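Local coordinates for thioesterase (PDB 3QY3), which is a hotdog-fold thioesterase, built here as an assembly of four copies of one chain, that probably hydrolyses fatty acyl-CoA thioesters, at residues L29-I34 against V98-A103; I34-G39 against V91-T96; V79-L84 against K133-R138; T86-V91 against Q124-E129. One frame throughout, in Å; residues are numbered along the deposited sequence.

Interaction 1. Residues L29-I34 against V98-A103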
loop_
_atom_site.group_PDB
_atom_site.type_symbol
_atom_site.label_atom_id
_atom_site.label_comp_id
_atom_site.label_asym_id
_atom_site.label_seq_id
_atom_site.Cartn_x
_atom_site.Cartn_y
_atom_site.Cartn_z
ATOM N N LEU A 29 1.009 -27.088 5.727
ATOM C CA LEU A 29 -0.346 -26.911 5.262
ATOM C C LEU A 29 -0.450 -26.319 3.844
ATOM O O LEU A 29 -1.336 -26.654 3.046
ATOM C CB LEU A 29 -1.080 -26.048 6.277
ATOM C CG LEU A 29 -1.362 -26.652 7.655
ATOM C CD1 LEU A 29 -1.943 -25.567 8.556
ATOM C CD2 LEU A 29 -2.323 -27.869 7.542
ATOM N N HIS A 30 0.427 -25.367 3.526
ATOM C CA HIS A 30 0.306 -24.624 2.299
ATOM C C HIS A 30 1.630 -23.954 1.945
ATOM O O HIS A 30 2.359 -23.551 2.839
ATOM C CB HIS A 30 -0.738 -23.498 2.414
ATOM C CG HIS A 30 -1.139 -22.953 1.094
ATOM N ND1 HIS A 30 -1.946 -23.655 0.224
ATOM C CD2 HIS A 30 -0.801 -21.805 0.465
ATOM C CE1 HIS A 30 -2.107 -22.932 -0.877
ATOM N NE2 HIS A 30 -1.442 -21.803 -0.746
ATOM N N THR A 31 1.906 -23.937 0.642
ATOM C CA THR A 31 3.020 -23.190 0.078
ATOM C C THR A 31 2.480 -22.235 -0.938
ATOM O O THR A 31 1.835 -22.637 -1.941
ATOM C CB THR A 31 4.057 -24.122 -0.544
ATOM O OG1 THR A 31 4.518 -25.068 0.452
ATOM C CG2 THR A 31 5.251 -23.287 -1.097
ATOM N N ALA A 32 2.724 -20.934 -0.711
ATOM C CA ALA A 32 2.270 -19.899 -1.669
ATOM C C ALA A 32 3.474 -19.235 -2.305
ATOM O O ALA A 32 4.510 -19.060 -1.644
ATOM C CB ALA A 32 1.378 -18.774 -0.971
ATOM N N HIS A 33 3.344 -18.854 -3.559
ATOM C CA HIS A 33 4.389 -18.116 -4.278
ATOM C C HIS A 33 3.862 -16.716 -4.558
ATOM O O HIS A 33 2.834 -16.580 -5.213
ATOM C CB HIS A 33 4.739 -18.805 -5.602
ATOM C CG HIS A 33 5.514 -20.070 -5.436
ATOM N ND1 HIS A 33 6.062 -20.747 -6.509
ATOM C CD2 HIS A 33 5.846 -20.777 -4.335
ATOM C CE1 HIS A 33 6.655 -21.850 -6.072
ATOM N NE2 HIS A 33 6.538 -21.894 -4.758
ATOM N N ILE A 34 4.561 -15.700 -4.052
ATOM C CA ILE A 34 4.030 -14.337 -4.049
ATOM C C ILE A 34 5.073 -13.463 -4.758
ATOM O O ILE A 34 6.116 -13.111 -4.152
ATOM C CB ILE A 34 3.774 -13.749 -2.633
ATOM C CG1 ILE A 34 2.959 -14.679 -1.663
ATOM C CG2 ILE A 34 3.152 -12.303 -2.784
ATOM C CD1 ILE A 34 1.569 -14.997 -2.092
ATOM N N VAL A 98 8.396 -17.100 -1.202
ATOM C CA VAL A 98 7.756 -18.368 -0.972
ATOM C C VAL A 98 7.396 -18.364 0.476
ATOM O O VAL A 98 8.245 -18.197 1.372
ATOM C CB VAL A 98 8.684 -19.608 -1.337
ATOM C CG1 VAL A 98 8.011 -20.930 -0.988
ATOM C CG2 VAL A 98 9.014 -19.590 -2.860
ATOM N N VAL A 99 6.108 -18.508 0.718
ATOM C CA VAL A 99 5.578 -18.545 2.059
ATOM C C VAL A 99 5.127 -19.981 2.368
ATOM O O VAL A 99 4.226 -20.543 1.710
ATOM C CB VAL A 99 4.321 -17.667 2.225
ATOM C CG1 VAL A 99 3.806 -17.780 3.691
ATOM C CG2 VAL A 99 4.656 -16.155 1.929
ATOM N N GLU A 100 5.762 -20.608 3.334
ATOM C CA GLU A 100 5.327 -21.898 3.856
ATOM C C GLU A 100 4.552 -21.712 5.152
ATOM O O GLU A 100 5.055 -21.058 6.088
ATOM C CB GLU A 100 6.536 -22.796 4.155
ATOM C CG GLU A 100 7.375 -23.093 2.918
ATOM C CD GLU A 100 8.644 -23.890 3.210
ATOM O OE1 GLU A 100 9.197 -23.819 4.306
ATOM O OE2 GLU A 100 9.096 -24.562 2.304
ATOM N N LEU A 101 3.328 -22.254 5.169
ATOM C CA LEU A 101 2.472 -22.288 6.335
ATOM C C LEU A 101 2.420 -23.696 6.947
ATOM O O LEU A 101 2.101 -24.691 6.270
ATOM C CB LEU A 101 1.082 -21.838 5.971
ATOM C CG LEU A 101 0.882 -20.429 5.371
ATOM C CD1 LEU A 101 -0.618 -20.217 5.006
ATOM C CD2 LEU A 101 1.441 -19.362 6.324
ATOM N N TYR A 102 2.696 -23.730 8.247
ATOM C CA TYR A 102 2.732 -24.965 9.054
ATOM C C TYR A 102 1.682 -24.931 10.148
ATOM O O TYR A 102 1.399 -23.904 10.728
ATOM C CB TYR A 102 4.121 -25.157 9.701
ATOM C CG TYR A 102 5.215 -25.384 8.680
ATOM C CD1 TYR A 102 5.518 -26.663 8.232
ATOM C CD2 TYR A 102 5.959 -24.316 8.179
ATOM C CE1 TYR A 102 6.545 -26.879 7.321
ATOM C CE2 TYR A 102 6.970 -24.536 7.240
ATOM C CZ TYR A 102 7.239 -25.791 6.810
ATOM O OH TYR A 102 8.250 -25.978 5.888
ATOM N N ALA A 103 1.166 -26.105 10.497
ATOM C CA ALA A 103 0.178 -26.240 11.550
ATOM C C ALA A 103 0.914 -26.097 12.851
ATOM O O ALA A 103 1.762 -26.965 13.173
ATOM C CB ALA A 103 -0.488 -27.666 11.498
HETATM O O HOH W 1 7.211 -25.923 0.276
#

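Interaction 2. Residues I34-G39 against V91-T96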
loop_
_atom_site.group_PDB
_atom_site.type_symbol
_atom_site.label_atom_id
_atom_site.label_comp_id
_atom_site.label_asym_id
_atom_site.label_seq_id
_atom_site.Cartn_x
_atom_site.Cartn_y
_atom_site.Cartn_z
ATOM N N ILE A 34 4.561 -15.700 -4.052
ATOM C CA ILE A 34 4.030 -14.337 -4.049
ATOM C C ILE A 34 5.073 -13.463 -4.758
ATOM O O ILE A 34 6.116 -13.111 -4.152
ATOM C CB ILE A 34 3.774 -13.749 -2.633
ATOM C CG1 ILE A 34 2.959 -14.679 -1.663
ATOM C CG2 ILE A 34 3.152 -12.303 -2.784
ATOM C CD1 ILE A 34 1.569 -14.997 -2.092
ATOM N N PRO A 35 4.795 -13.077 -6.012
ATOM C CA PRO A 35 5.750 -12.180 -6.668
ATOM C C PRO A 35 5.849 -10.855 -5.950
ATOM O O PRO A 35 4.810 -10.239 -5.612
ATOM C CB PRO A 35 5.164 -12.001 -8.088
ATOM C CG PRO A 35 4.290 -13.207 -8.290
ATOM C CD PRO A 35 3.741 -13.546 -6.949
ATOM N N VAL A 36 7.071 -10.365 -5.844
ATOM C CA VAL A 36 7.365 -9.036 -5.312
ATOM C C VAL A 36 7.160 -7.992 -6.373
ATOM O O VAL A 36 7.564 -8.185 -7.517
ATOM C CB VAL A 36 8.814 -8.967 -4.785
ATOM C CG1 VAL A 36 9.190 -7.556 -4.327
ATOM C CG2 VAL A 36 8.968 -9.965 -3.603
ATOM N N ARG A 37 6.542 -6.888 -5.999
ATOM C CA ARG A 37 6.306 -5.768 -6.882
ATOM C C ARG A 37 7.319 -4.712 -6.570
ATOM O O ARG A 37 7.760 -4.594 -5.423
ATOM C CB ARG A 37 4.898 -5.166 -6.666
ATOM C CG ARG A 37 3.773 -6.070 -7.111
ATOM C CD ARG A 37 2.432 -5.500 -6.586
ATOM N NE ARG A 37 1.327 -6.422 -6.780
ATOM C CZ ARG A 37 0.125 -6.258 -6.244
ATOM N NH1 ARG A 37 -0.161 -5.199 -5.481
ATOM N NH2 ARG A 37 -0.808 -7.205 -6.439
ATOM N N TRP A 38 7.728 -3.963 -7.591
ATOM C CA TRP A 38 8.778 -2.951 -7.427
ATOM C C TRP A 38 8.329 -1.960 -6.368
ATOM O O TRP A 38 9.106 -1.509 -5.528
ATOM C CB TRP A 38 9.032 -2.285 -8.760
ATOM C CG TRP A 38 10.169 -1.289 -8.746
ATOM C CD1 TRP A 38 11.493 -1.557 -8.975
ATOM C CD2 TRP A 38 10.067 0.076 -8.443
ATOM N NE1 TRP A 38 12.234 -0.415 -8.846
ATOM C CE2 TRP A 38 11.378 0.615 -8.518
ATOM C CE3 TRP A 38 8.991 0.933 -8.163
ATOM C CZ2 TRP A 38 11.638 1.983 -8.349
ATOM C CZ3 TRP A 38 9.274 2.314 -7.943
ATOM C CH2 TRP A 38 10.587 2.803 -8.011
ATOM N N GLY A 39 7.041 -1.618 -6.391
ATOM C CA GLY A 39 6.457 -0.633 -5.424
ATOM C C GLY A 39 6.365 -1.175 -4.013
ATOM O O GLY A 39 5.961 -0.418 -3.127
ATOM N N VAL A 91 14.624 -8.875 1.106
ATOM C CA VAL A 91 14.278 -9.289 -0.248
ATOM C C VAL A 91 14.394 -8.049 -1.117
ATOM O O VAL A 91 13.977 -6.956 -0.730
ATOM C CB VAL A 91 12.883 -9.871 -0.321
ATOM C CG1 VAL A 91 12.417 -10.151 -1.793
ATOM C CG2 VAL A 91 12.691 -11.148 0.569
ATOM N N VAL A 92 14.948 -8.237 -2.307
ATOM C CA VAL A 92 15.099 -7.187 -3.270
ATOM C C VAL A 92 14.424 -7.567 -4.591
ATOM O O VAL A 92 14.666 -8.629 -5.131
ATOM C CB VAL A 92 16.561 -6.873 -3.452
ATOM C CG1 VAL A 92 16.828 -5.836 -4.581
ATOM C CG2 VAL A 92 17.158 -6.319 -2.136
ATOM N N HIS A 93 13.628 -6.648 -5.133
ATOM C CA HIS A 93 13.012 -6.848 -6.461
ATOM C C HIS A 93 14.060 -6.994 -7.570
ATOM O O HIS A 93 15.086 -6.298 -7.570
ATOM C CB HIS A 93 12.109 -5.642 -6.748
ATOM C CG HIS A 93 11.282 -5.754 -7.998
ATOM N ND1 HIS A 93 11.752 -5.397 -9.235
ATOM C CD2 HIS A 93 10.009 -6.192 -8.189
ATOM C CE1 HIS A 93 10.795 -5.581 -10.141
ATOM N NE2 HIS A 93 9.716 -6.032 -9.527
ATOM N N PRO A 94 13.801 -7.846 -8.569
ATOM C CA PRO A 94 12.677 -8.746 -8.719
ATOM C C PRO A 94 12.924 -10.010 -7.855
ATOM O O PRO A 94 14.053 -10.491 -7.763
ATOM C CB PRO A 94 12.696 -9.109 -10.191
ATOM C CG PRO A 94 14.076 -8.870 -10.634
ATOM C CD PRO A 94 14.671 -7.829 -9.773
ATOM N N ALA A 95 11.856 -10.594 -7.343
ATOM C CA ALA A 95 11.958 -11.797 -6.562
ATOM C C ALA A 95 10.546 -12.361 -6.402
ATOM O O ALA A 95 9.556 -11.644 -6.556
ATOM C CB ALA A 95 12.558 -11.488 -5.147
ATOM N N THR A 96 10.484 -13.652 -6.117
ATOM C CA THR A 96 9.238 -14.317 -5.727
ATOM C C THR A 96 9.405 -14.868 -4.319
ATOM O O THR A 96 10.284 -15.702 -4.050
ATOM C CB THR A 96 8.862 -15.431 -6.716
ATOM O OG1 THR A 96 8.702 -14.825 -8.010
ATOM C CG2 THR A 96 7.581 -16.156 -6.257
HETATM O O HOH W 2 9.423 -9.630 -8.873
#

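Interaction 3. Residues V79-L84 against K133-R138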
loop_
_atom_site.group_PDB
_atom_site.type_symbol
_atom_site.label_atom_id
_atom_site.label_comp_id
_atom_site.label_asym_id
_atom_site.label_seq_id
_atom_site.Cartn_x
_atom_site.Cartn_y
_atom_site.Cartn_z
ATOM N N VAL A 79 -10.224 -14.725 12.340
ATOM C CA VAL A 79 -9.772 -13.383 12.624
ATOM C C VAL A 79 -8.348 -13.476 13.178
ATOM O O VAL A 79 -8.063 -14.349 13.999
ATOM C CB VAL A 79 -10.724 -12.693 13.642
ATOM C CG1 VAL A 79 -10.214 -11.327 14.001
ATOM C CG2 VAL A 79 -12.088 -12.570 13.020
ATOM N N VAL A 80 -7.459 -12.622 12.675
ATOM C CA VAL A 80 -6.117 -12.549 13.203
ATOM C C VAL A 80 -6.095 -11.897 14.627
ATOM O O VAL A 80 -6.479 -10.750 14.811
ATOM C CB VAL A 80 -5.175 -11.811 12.235
ATOM C CG1 VAL A 80 -3.806 -11.721 12.849
ATOM C CG2 VAL A 80 -5.101 -12.551 10.874
ATOM N N LEU A 81 -5.598 -12.649 15.608
ATOM C CA LEU A 81 -5.445 -12.143 16.959
ATOM C C LEU A 81 -4.040 -11.580 17.159
ATOM O O LEU A 81 -3.854 -10.626 17.904
ATOM C CB LEU A 81 -5.661 -13.271 17.988
ATOM C CG LEU A 81 -5.427 -12.979 19.476
ATOM C CD1 LEU A 81 -6.205 -11.752 19.923
ATOM C CD2 LEU A 81 -5.808 -14.216 20.365
ATOM N N GLN A 82 -3.054 -12.255 16.589
ATOM C CA GLN A 82 -1.680 -11.883 16.815
ATOM C C GLN A 82 -0.777 -12.254 15.637
ATOM O O GLN A 82 -0.924 -13.329 15.023
ATOM C CB GLN A 82 -1.191 -12.537 18.091
ATOM C CG GLN A 82 0.220 -12.100 18.456
ATOM C CD GLN A 82 0.676 -12.791 19.700
ATOM O OE1 GLN A 82 1.280 -13.856 19.604
ATOM N NE2 GLN A 82 0.384 -12.217 20.860
ATOM N N SER A 83 0.179 -11.373 15.354
ATOM C CA SER A 83 1.182 -11.632 14.343
ATOM C C SER A 83 2.534 -11.437 14.914
ATOM O O SER A 83 2.759 -10.404 15.536
ATOM C CB SER A 83 1.062 -10.593 13.182
ATOM O OG SER A 83 -0.180 -10.813 12.440
ATOM N N LEU A 84 3.428 -12.390 14.662
ATOM C CA LEU A 84 4.809 -12.281 15.051
ATOM C C LEU A 84 5.647 -12.582 13.839
ATOM O O LEU A 84 5.417 -13.554 13.134
ATOM C CB LEU A 84 5.155 -13.276 16.153
ATOM C CG LEU A 84 6.676 -13.425 16.446
ATOM C CD1 LEU A 84 7.151 -12.301 17.212
ATOM C CD2 LEU A 84 7.009 -14.764 17.212
ATOM N N LYS A 133 -1.671 -16.122 14.997
ATOM C CA LYS A 133 -2.707 -16.775 15.779
ATOM C C LYS A 133 -4.050 -16.336 15.251
ATOM O O LYS A 133 -4.315 -15.150 15.214
ATOM C CB LYS A 133 -2.577 -16.391 17.241
ATOM C CG LYS A 133 -1.199 -16.682 17.825
ATOM C CD LYS A 133 -1.168 -16.403 19.341
ATOM C CE LYS A 133 0.029 -17.096 20.018
ATOM N NZ LYS A 133 0.497 -16.420 21.278
ATOM N N LEU A 134 -4.876 -17.297 14.848
ATOM C CA LEU A 134 -6.186 -17.046 14.337
ATOM C C LEU A 134 -7.190 -17.572 15.348
ATOM O O LEU A 134 -6.956 -18.590 16.009
ATOM C CB LEU A 134 -6.381 -17.810 13.004
ATOM C CG LEU A 134 -5.389 -17.595 11.842
ATOM C CD1 LEU A 134 -5.531 -18.823 10.911
ATOM C CD2 LEU A 134 -5.734 -16.278 11.155
ATOM N N VAL A 135 -8.300 -16.858 15.446
ATOM C CA VAL A 135 -9.437 -17.291 16.236
ATOM C C VAL A 135 -10.673 -17.264 15.312
ATOM O O VAL A 135 -10.843 -16.323 14.520
ATOM C CB VAL A 135 -9.616 -16.401 17.513
ATOM C CG1 VAL A 135 -8.397 -16.498 18.459
ATOM C CG2 VAL A 135 -9.854 -14.918 17.162
ATOM N N TRP A 136 -11.521 -18.293 15.383
ATOM C CA TRP A 136 -12.752 -18.291 14.591
ATOM C C TRP A 136 -13.805 -17.618 15.454
ATOM O O TRP A 136 -13.951 -17.950 16.627
ATOM C CB TRP A 136 -13.188 -19.702 14.178
ATOM C CG TRP A 136 -12.729 -20.038 12.784
ATOM C CD1 TRP A 136 -13.508 -20.099 11.639
ATOM C CD2 TRP A 136 -11.385 -20.307 12.373
ATOM N NE1 TRP A 136 -12.696 -20.352 10.535
ATOM C CE2 TRP A 136 -11.401 -20.519 10.973
ATOM C CE3 TRP A 136 -10.157 -20.424 13.061
ATOM C CZ2 TRP A 136 -10.235 -20.842 10.251
ATOM C CZ3 TRP A 136 -8.993 -20.703 12.319
ATOM C CH2 TRP A 136 -9.045 -20.899 10.942
ATOM N N VAL A 137 -14.507 -16.675 14.849
ATOM C CA VAL A 137 -15.479 -15.840 15.505
ATOM C C VAL A 137 -16.742 -15.672 14.618
ATOM O O VAL A 137 -16.683 -15.603 13.380
ATOM C CB VAL A 137 -14.903 -14.443 15.816
ATOM C CG1 VAL A 137 -15.882 -13.650 16.666
ATOM C CG2 VAL A 137 -13.520 -14.521 16.495
ATOM N N ARG A 138 -17.912 -15.632 15.250
ATOM C CA ARG A 138 -19.091 -15.162 14.542
ATOM C C ARG A 138 -19.042 -13.638 14.617
ATOM O O ARG A 138 -19.061 -13.081 15.714
ATOM C CB ARG A 138 -20.360 -15.702 15.183
ATOM C CG ARG A 138 -21.593 -15.296 14.415
ATOM C CD ARG A 138 -22.754 -16.179 14.825
ATOM N NE ARG A 138 -22.739 -17.456 14.105
ATOM C CZ ARG A 138 -23.426 -17.708 12.988
ATOM N NH1 ARG A 138 -24.201 -16.777 12.426
ATOM N NH2 ARG A 138 -23.345 -18.907 12.423
#

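Interaction 4. Residues T86-V91 against Q124-E129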
loop_
_atom_site.group_PDB
_atom_site.type_symbol
_atom_site.label_atom_id
_atom_site.label_comp_id
_atom_site.label_asym_id
_atom_site.label_seq_id
_atom_site.Cartn_x
_atom_site.Cartn_y
_atom_site.Cartn_z
ATOM N N THR A 86 9.866 -12.415 12.575
ATOM C CA THR A 86 11.274 -12.146 12.698
ATOM C C THR A 86 11.910 -11.996 11.316
ATOM O O THR A 86 11.760 -12.886 10.472
ATOM C CB THR A 86 11.983 -13.290 13.455
ATOM O OG1 THR A 86 11.370 -13.395 14.724
ATOM C CG2 THR A 86 13.450 -12.986 13.646
ATOM N N TYR A 87 12.578 -10.851 11.106
ATOM C CA TYR A 87 13.192 -10.437 9.863
ATOM C C TYR A 87 14.652 -10.890 9.871
ATOM O O TYR A 87 15.486 -10.438 10.670
ATOM C CB TYR A 87 13.167 -8.908 9.611
ATOM C CG TYR A 87 11.776 -8.323 9.630
ATOM C CD1 TYR A 87 11.086 -8.098 8.450
ATOM C CD2 TYR A 87 11.188 -7.953 10.819
ATOM C CE1 TYR A 87 9.806 -7.589 8.482
ATOM C CE2 TYR A 87 9.890 -7.414 10.851
ATOM C CZ TYR A 87 9.235 -7.238 9.659
ATOM O OH TYR A 87 8.004 -6.699 9.698
ATOM N N LEU A 88 14.985 -11.754 8.924
ATOM C CA LEU A 88 16.318 -12.312 8.903
ATOM C C LEU A 88 17.164 -11.903 7.709
ATOM O O LEU A 88 18.385 -11.704 7.840
ATOM C CB LEU A 88 16.217 -13.843 9.000
ATOM C CG LEU A 88 15.564 -14.343 10.289
ATOM C CD1 LEU A 88 15.238 -15.845 10.250
ATOM C CD2 LEU A 88 16.429 -13.949 11.455
ATOM N N LYS A 89 16.560 -11.788 6.560
ATOM C CA LYS A 89 17.307 -11.396 5.348
ATOM C C LYS A 89 16.346 -10.554 4.495
ATOM O O LYS A 89 15.151 -10.883 4.394
ATOM C CB LYS A 89 17.743 -12.604 4.527
ATOM C CG LYS A 89 18.457 -13.708 5.309
ATOM C CD LYS A 89 18.963 -14.949 4.426
ATOM C CE LYS A 89 19.394 -14.633 3.006
ATOM N NZ LYS A 89 20.723 -13.929 2.837
ATOM N N PRO A 90 16.864 -9.498 3.888
ATOM C CA PRO A 90 16.006 -8.645 3.037
ATOM C C PRO A 90 15.741 -9.272 1.711
ATOM O O PRO A 90 16.548 -10.071 1.222
ATOM C CB PRO A 90 16.841 -7.349 2.881
ATOM C CG PRO A 90 18.243 -7.795 3.056
ATOM C CD PRO A 90 18.242 -8.984 3.969
ATOM N N VAL A 91 14.624 -8.875 1.106
ATOM C CA VAL A 91 14.278 -9.289 -0.248
ATOM C C VAL A 91 14.394 -8.049 -1.117
ATOM O O VAL A 91 13.977 -6.956 -0.730
ATOM C CB VAL A 91 12.883 -9.871 -0.321
ATOM C CG1 VAL A 91 12.417 -10.151 -1.793
ATOM C CG2 VAL A 91 12.691 -11.148 0.569
ATOM N N GLN A 124 16.160 -22.442 0.309
ATOM C CA GLN A 124 16.570 -22.837 1.643
ATOM C C GLN A 124 17.107 -21.714 2.506
ATOM O O GLN A 124 17.519 -21.980 3.626
ATOM C CB GLN A 124 17.640 -23.900 1.570
ATOM C CG GLN A 124 17.299 -25.039 0.626
ATOM C CD GLN A 124 16.508 -26.120 1.279
ATOM O OE1 GLN A 124 15.312 -26.278 1.026
ATOM N NE2 GLN A 124 17.174 -26.899 2.119
ATOM N N GLY A 125 17.179 -20.491 2.003
ATOM C CA GLY A 125 17.531 -19.374 2.904
ATOM C C GLY A 125 16.254 -19.035 3.664
ATOM O O GLY A 125 15.189 -19.119 3.095
ATOM N N THR A 126 16.332 -18.748 4.960
ATOM C CA THR A 126 15.157 -18.275 5.701
ATOM C C THR A 126 15.246 -16.751 5.808
ATOM O O THR A 126 16.117 -16.202 6.499
ATOM C CB THR A 126 15.030 -18.946 7.069
ATOM O OG1 THR A 126 14.980 -20.390 6.907
ATOM C CG2 THR A 126 13.740 -18.472 7.772
ATOM N N TYR A 127 14.340 -16.090 5.132
ATOM C CA TYR A 127 14.332 -14.665 5.057
ATOM C C TYR A 127 13.571 -14.100 6.214
ATOM O O TYR A 127 13.854 -12.985 6.654
ATOM C CB TYR A 127 13.760 -14.214 3.721
ATOM C CG TYR A 127 14.746 -14.376 2.620
ATOM C CD1 TYR A 127 15.113 -15.626 2.192
ATOM C CD2 TYR A 127 15.314 -13.285 2.002
ATOM C CE1 TYR A 127 16.091 -15.798 1.187
ATOM C CE2 TYR A 127 16.234 -13.430 0.982
ATOM C CZ TYR A 127 16.649 -14.701 0.587
ATOM O OH TYR A 127 17.635 -14.891 -0.395
ATOM N N GLY A 128 12.609 -14.863 6.711
ATOM C CA GLY A 128 11.850 -14.467 7.895
ATOM C C GLY A 128 10.999 -15.635 8.378
ATOM O O GLY A 128 10.864 -16.635 7.684
ATOM N N GLU A 129 10.538 -15.565 9.607
ATOM C CA GLU A 129 9.740 -16.636 10.201
ATOM C C GLU A 129 8.930 -16.069 11.335
ATOM O O GLU A 129 9.287 -15.098 11.964
ATOM C CB GLU A 129 10.605 -17.808 10.718
ATOM C CG GLU A 129 11.678 -17.373 11.673
ATOM C CD GLU A 129 12.574 -18.551 12.227
ATOM O OE1 GLU A 129 12.780 -19.558 11.528
ATOM O OE2 GLU A 129 13.058 -18.406 13.359
HETATM O O HOH W 3 9.603 -15.402 15.066
#

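Interaction 1. Residues L29-I34 against V98-A103
L29 and H30 both aim their backbone N-H at L101 O, so this antiparallel strand pair of the hotdog sheet carries a classic beta bulge. Of the two donors, L29 N is the nearer, 2.7 Å from L101 O, while H30 N uses a lone pair of the same oxygen. L101 N returns an almost straight bond (175°) to H30 O. Further on, A32 N to V99 O and V99 N to A32 O are matched at 2.9 Å each. The bulge directs the L29 side chain at the partner strand; with CG kept beside the backbone N (chi1 -68°), its CD1 comes 3.9 Å from A103 CB. H30, A32, V99 and L101 share one face, where H30 packs on A62 and V99 on A59 of helix 51-66. On the other face V98 splits its methyls: CG1 meets T31 CG2 at 3.6 Å, and CG2 lies 3.7 Å from H33 CD2, the two side chains running alongside. L120 packs on both V98 and H33. E100 OE1 takes the Y102 hydroxyl from above the carboxylate plane and a salt bridge from R116. The other carboxylate oxygen of E100, OE2, accepts from a water at 3.1 Å that also sits 2.8 Å from T31 OG1.

Interaction 2. Residues I34-G39 against V91-T96
I34 backs onto T96, whose methyl CG2 comes 3.8 Å from I34 N. The next residue, P35, faces T96 as an antiparallel non-hydrogen-bonded pair. V36 then ties the chains together: its N-H runs to A95 O over 2.9 Å, tilted somewhat from the carbonyl plane, and a water donates to V36 O at 2.7 Å while accepting from A95 N. The V36 side chain points at the same loop, with CG2 3.9 Å from V91 CG1 and close to A95 CB. V36 O lies at the edge of the H93 ring, 3.2 Å from H93 CD2. R37 turns away, and its guanidinium binds D40 and Q54 of the second subunit. W38 meets H93 again: its CB stands over the imidazole face, 3.9 Å from the ring centroid and 8° off the normal. The edge of the indole also points at that face in a T-shaped pair, planes at 86°, and chi1 of -174° on H93, with CG anti to N, carries the ring across to W38. P94 CB, after a cis peptide, lies toward the rim of the opposite face. E58 of the second subunit fixes both partners, accepting from H93 NE2 and W38 N. Thus strand 28-35 runs out into a subunit interface, with its own helix 51-66 presenting Y55 to I34 and V36, and V61 of the second subunit's helix packing on H93.

Interaction 3. Residues V79-L84 against K133-R138
K133 O is gripped by two consecutive N-H groups of the facing strand: L81 N bonds it at 2.8 Å, and Q82 N adds a weak bond at 3.4 Å. K133 N pays back with a 2.9 Å bond to Q82 O. Toward the start of segment V79-L84, V79 N gives to V135 O at 2.8 Å and V135 N to V79 O at 2.9 Å. The doubled acceptor is a classic beta bulge, which shifts the register by one residue between V80 and Q82 where strands 76-87 and 128-138 of the hotdog sheet run antiparallel. At the bulge the L81 side chain points at the other strand. Q82 and K133 lie side by side, and in one of two conformers of K133, so not a firm bond, NZ comes 3.2 Å from Q82 OE1, above the amide plane; H131 also donates to that oxygen, and Q82 NE2 goes to T86 OG1 of the fourth subunit. V80 and L134 occupy the opposite face, their CG2 and CD2 methyls 3.8 Å apart, with CG of L134 beside its backbone N (chi1 -55°). R60 of helix 51-66 touches both, and F64 packs on L134. Residues Q82 to L84 also pair with an antiparallel strand of the fourth subunit, carrying the sheet across the interface.

Interaction 4. Residues T86-V91 against Q124-E129
K89 bends over the Y127 ring. Its CB touches CD2 at 3.6 Å, and the chain, kinked at chi3 and chi4, brings CE over one face of the ring, 4.0 Å from the centroid and 22° off the normal. This is a CH-pi contact; the ammonium group lies farther off, so any cation-pi attraction is weak at best. The phenol is also met in its own plane, where P90 O sits at the edge, 3.4 Å from CE2. The V91 side chain runs at about a right angle to that of Y127, its CG2 3.7 Å from Y127 CD2. The hydroxyl of Y127 is hydrogen-bonded to D122, which holds the far end of the ring.

L88 and T126 run alongside each other, pointing the same way, with L88 CD1 3.9 Å from T126 CG2; CD1 reaches on to E129 CG. At the backbone, Y127 O takes two N-H groups from the same face of its plane: L88 N at 2.8 Å and K89 N at 3.0 Å. Where strands 76-87 and 128-138 meet, T86 and E129 form an antiparallel hydrogen-bonded pair, T86 N to E129 O being the straighter bond (170°). A water donates to E129 O and sits 2.7 Å from T86 OG1, which also binds Q82 of the fourth subunit. On its far side the Q124-E129 segment abuts strand 110-119: Y127 and G128 bond to the backbone of L117, T119 packs on V91 and Y127, and T86 continues the sheet into the fourth subunit.

From the N terminus, strand 28-35 enters interaction 1 and, through I34, passes directly into interaction 2. Interaction 1 closes a long loop holding helix 51-66 and strand 76-87; interaction 2 is nested inside it, and the two touch where H33 meets T96. Strand 76-87 then opens interaction 3 and leaves through interaction 4, whose last residue, V91, is already part of interaction 2. Interaction 4 nests inside interaction 3, their centres about 23 Å apart. Interactions 3 and 4 each cross interactions 1 and 2 along the chain. Interaction 1 joins strands 28-35 and 96-106, interactions 3 and 4 join 76-87 and 128-138, and strand 110-119 lies between the two pairs and completes the sheet.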